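PDB 6NRU: CobC from Shigella flexneri 2a, which probably removes the 5'-phosphate from adenosylcobalamin 5'-phosphate and from alpha-ribazole 5'-phosphate, in the assembly of the nucleotide loop of vitamin B12. Local coordinates for residues E122-F127 with L156-A161. Sequence-based numbering, arbitrary orientation.
Sequences EGFQAF and LSLLIA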
loop_
_atom_site.group_PDB
_atom_site.type_symbol
_atom_site.label_atom_id
_atom_site.label_comp_id
_atom_site.label_asym_id
_atom_site.label_seq_id
_atom_site.Cartn_x
_atom_site.Cartn_y
_atom_site.Cartn_z
ATOM N N GLU A 122 13.905 1.269 9.101
ATOM C CA GLU A 122 13.031 0.492 9.969
ATOM C C GLU A 122 12.923 -0.937 9.450
ATOM O O GLU A 122 12.859 -1.169 8.237
ATOM C CB GLU A 122 11.640 1.136 10.080
ATOM C CG GLU A 122 10.699 0.878 8.907
ATOM C CD GLU A 122 9.298 1.427 9.144
ATOM O OE1 GLU A 122 8.772 1.256 10.264
ATOM O OE2 GLU A 122 8.723 2.025 8.209
ATOM N N GLY A 123 12.926 -1.896 10.377
ATOM C CA GLY A 123 12.839 -3.291 10.009
ATOM C C GLY A 123 11.412 -3.746 9.785
ATOM O O GLY A 123 10.448 -3.028 10.051
ATOM N N PHE A 124 11.284 -4.976 9.281
ATOM C CA PHE A 124 9.959 -5.518 9.003
ATOM C C PHE A 124 9.145 -5.693 10.277
ATOM O O PHE A 124 7.910 -5.677 10.230
ATOM C CB PHE A 124 10.069 -6.850 8.266
ATOM C CG PHE A 124 8.741 -7.461 7.934
ATOM C CD1 PHE A 124 7.908 -6.864 7.004
ATOM C CD2 PHE A 124 8.316 -8.622 8.561
ATOM C CE1 PHE A 124 6.680 -7.416 6.700
ATOM C CE2 PHE A 124 7.087 -9.183 8.259
ATOM C CZ PHE A 124 6.268 -8.579 7.327
ATOM N N GLN A 125 9.810 -5.864 11.420
ATOM C CA GLN A 125 9.087 -6.013 12.678
ATOM C C GLN A 125 8.355 -4.726 13.044
ATOM O O GLN A 125 7.173 -4.753 13.404
ATOM C CB GLN A 125 10.051 -6.432 13.790
ATOM C CG GLN A 125 10.717 -7.781 13.549
ATOM C CD GLN A 125 9.713 -8.895 13.310
ATOM O OE1 GLN A 125 8.685 -8.977 13.983
ATOM N NE2 GLN A 125 10.004 -9.757 12.341
ATOM N N ALA A 126 9.039 -3.582 12.948
ATOM C CA ALA A 126 8.379 -2.310 13.220
ATOM C C ALA A 126 7.335 -1.992 12.158
ATOM O O ALA A 126 6.270 -1.445 12.467
ATOM C CB ALA A 126 9.411 -1.187 13.309
ATOM N N PHE A 127 7.624 -2.329 10.899
ATOM C CA PHE A 127 6.673 -2.080 9.820
ATOM C C PHE A 127 5.408 -2.911 10.003
ATOM O O PHE A 127 4.290 -2.395 9.896
ATOM C CB PHE A 127 7.336 -2.376 8.476
ATOM C CG PHE A 127 6.395 -2.350 7.305
ATOM C CD1 PHE A 127 6.007 -1.146 6.736
ATOM C CD2 PHE A 127 5.915 -3.534 6.757
ATOM C CE1 PHE A 127 5.149 -1.121 5.651
ATOM C CE2 PHE A 127 5.056 -3.517 5.671
ATOM C CZ PHE A 127 4.672 -2.309 5.118
ATOM N N LEU A 156 -0.403 -3.035 1.755
ATOM C CA LEU A 156 -1.686 -3.622 1.382
ATOM C C LEU A 156 -1.611 -5.143 1.339
ATOM O O LEU A 156 -2.556 -5.825 1.752
ATOM C CB LEU A 156 -2.143 -3.059 0.038
ATOM C CG LEU A 156 -2.410 -1.551 0.018
ATOM C CD1 LEU A 156 -2.727 -1.077 -1.386
ATOM C CD2 LEU A 156 -3.541 -1.207 0.963
ATOM N N SER A 157 -0.498 -5.693 0.845
ATOM C CA SER A 157 -0.346 -7.145 0.817
ATOM C C SER A 157 -0.317 -7.718 2.225
ATOM O O SER A 157 -0.916 -8.768 2.490
ATOM C CB SER A 157 0.924 -7.527 0.066
ATOM O OG SER A 157 2.065 -7.201 0.832
ATOM N N LEU A 158 0.383 -7.045 3.142
ATOM C CA LEU A 158 0.408 -7.490 4.530
ATOM C C LEU A 158 -0.929 -7.251 5.216
ATOM O O LEU A 158 -1.313 -8.015 6.110
ATOM C CB LEU A 158 1.529 -6.783 5.287
ATOM C CG LEU A 158 1.662 -7.141 6.765
ATOM C CD1 LEU A 158 1.852 -8.635 6.920
ATOM C CD2 LEU A 158 2.812 -6.379 7.394
ATOM N N LEU A 159 -1.648 -6.200 4.817
ATOM C CA LEU A 159 -2.981 -5.976 5.364
ATOM C C LEU A 159 -3.900 -7.141 5.031
ATOM O O LEU A 159 -4.606 -7.660 5.902
ATOM C CB LEU A 159 -3.556 -4.663 4.832
ATOM C CG LEU A 159 -4.938 -4.280 5.364
ATOM C CD1 LEU A 159 -4.835 -3.767 6.785
ATOM C CD2 LEU A 159 -5.593 -3.246 4.469
ATOM N N ILE A 160 -3.893 -7.573 3.768
ATOM C CA ILE A 160 -4.699 -8.723 3.370
ATOM C C ILE A 160 -4.327 -9.941 4.204
ATOM O O ILE A 160 -5.194 -10.609 4.778
ATOM C CB ILE A 160 -4.534 -9.005 1.866
ATOM C CG1 ILE A 160 -5.035 -7.824 1.036
ATOM C CG2 ILE A 160 -5.278 -10.275 1.481
ATOM C CD1 ILE A 160 -4.761 -7.968 -0.446
ATOM N N ALA A 161 -3.026 -10.233 4.300
ATOM C CA ALA A 161 -2.579 -11.450 4.972
ATOM C C ALA A 161 -2.978 -11.462 6.442
ATOM O O ALA A 161 -3.452 -12.482 6.953
ATOM C CB ALA A 161 -1.065 -11.608 4.828
#
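L158, projecting from helix 153-163, touches two phenylalanines one turn apart at the start of helix 124-136, and so illustrates how one methyl can serve two rings where two helices meet. Its CD2 lies 4.0 Å from CE2 of F127 and 4.1 Å from CE1 of F124, and it is equally near CZ of F124. Both rings receive the methyl obliquely. The F124 ring and the leucine run toward each other from their own helices, while the F127 ring passes alongside the leucine branch. In each phenylalanine CG stands anti to the backbone N (chi1 -179° in F124, 171° in F127), which carries the ring off the helix to the leucine, while the backbones stay well apart, with 9.8 Å between CA of F127 and CA of L158.

Between the two segments, close packing is limited to these three buried side chains. F124 is further enclosed by W113, edge-to-face with its ring, and by A168 and M171; L158, which also rests on S128, points to helix 124-136 from a helix that packs on the central sheet through L156 on strand 146-151 and L159 on strand 5-10. A bound di(hydroxyethyl)ether lies about 4 Å from the F124 side chain. Partly exposed E122 is still held, its OE2 making a salt bridge to R130 and a hydrogen bond with N of F86; looseness belongs to poorly ordered Q125, although its NE2 hydrogen-bonds O of Q114.

F127 also comes within about 4 Å, side chain to side chain, of E84, the probable proton donor/acceptor of this histidine phosphatase. With only apolar groups meeting, cohesion here rests on dispersion and the exclusion of water, and the F127 ring probably presents an apolar surface beside E84.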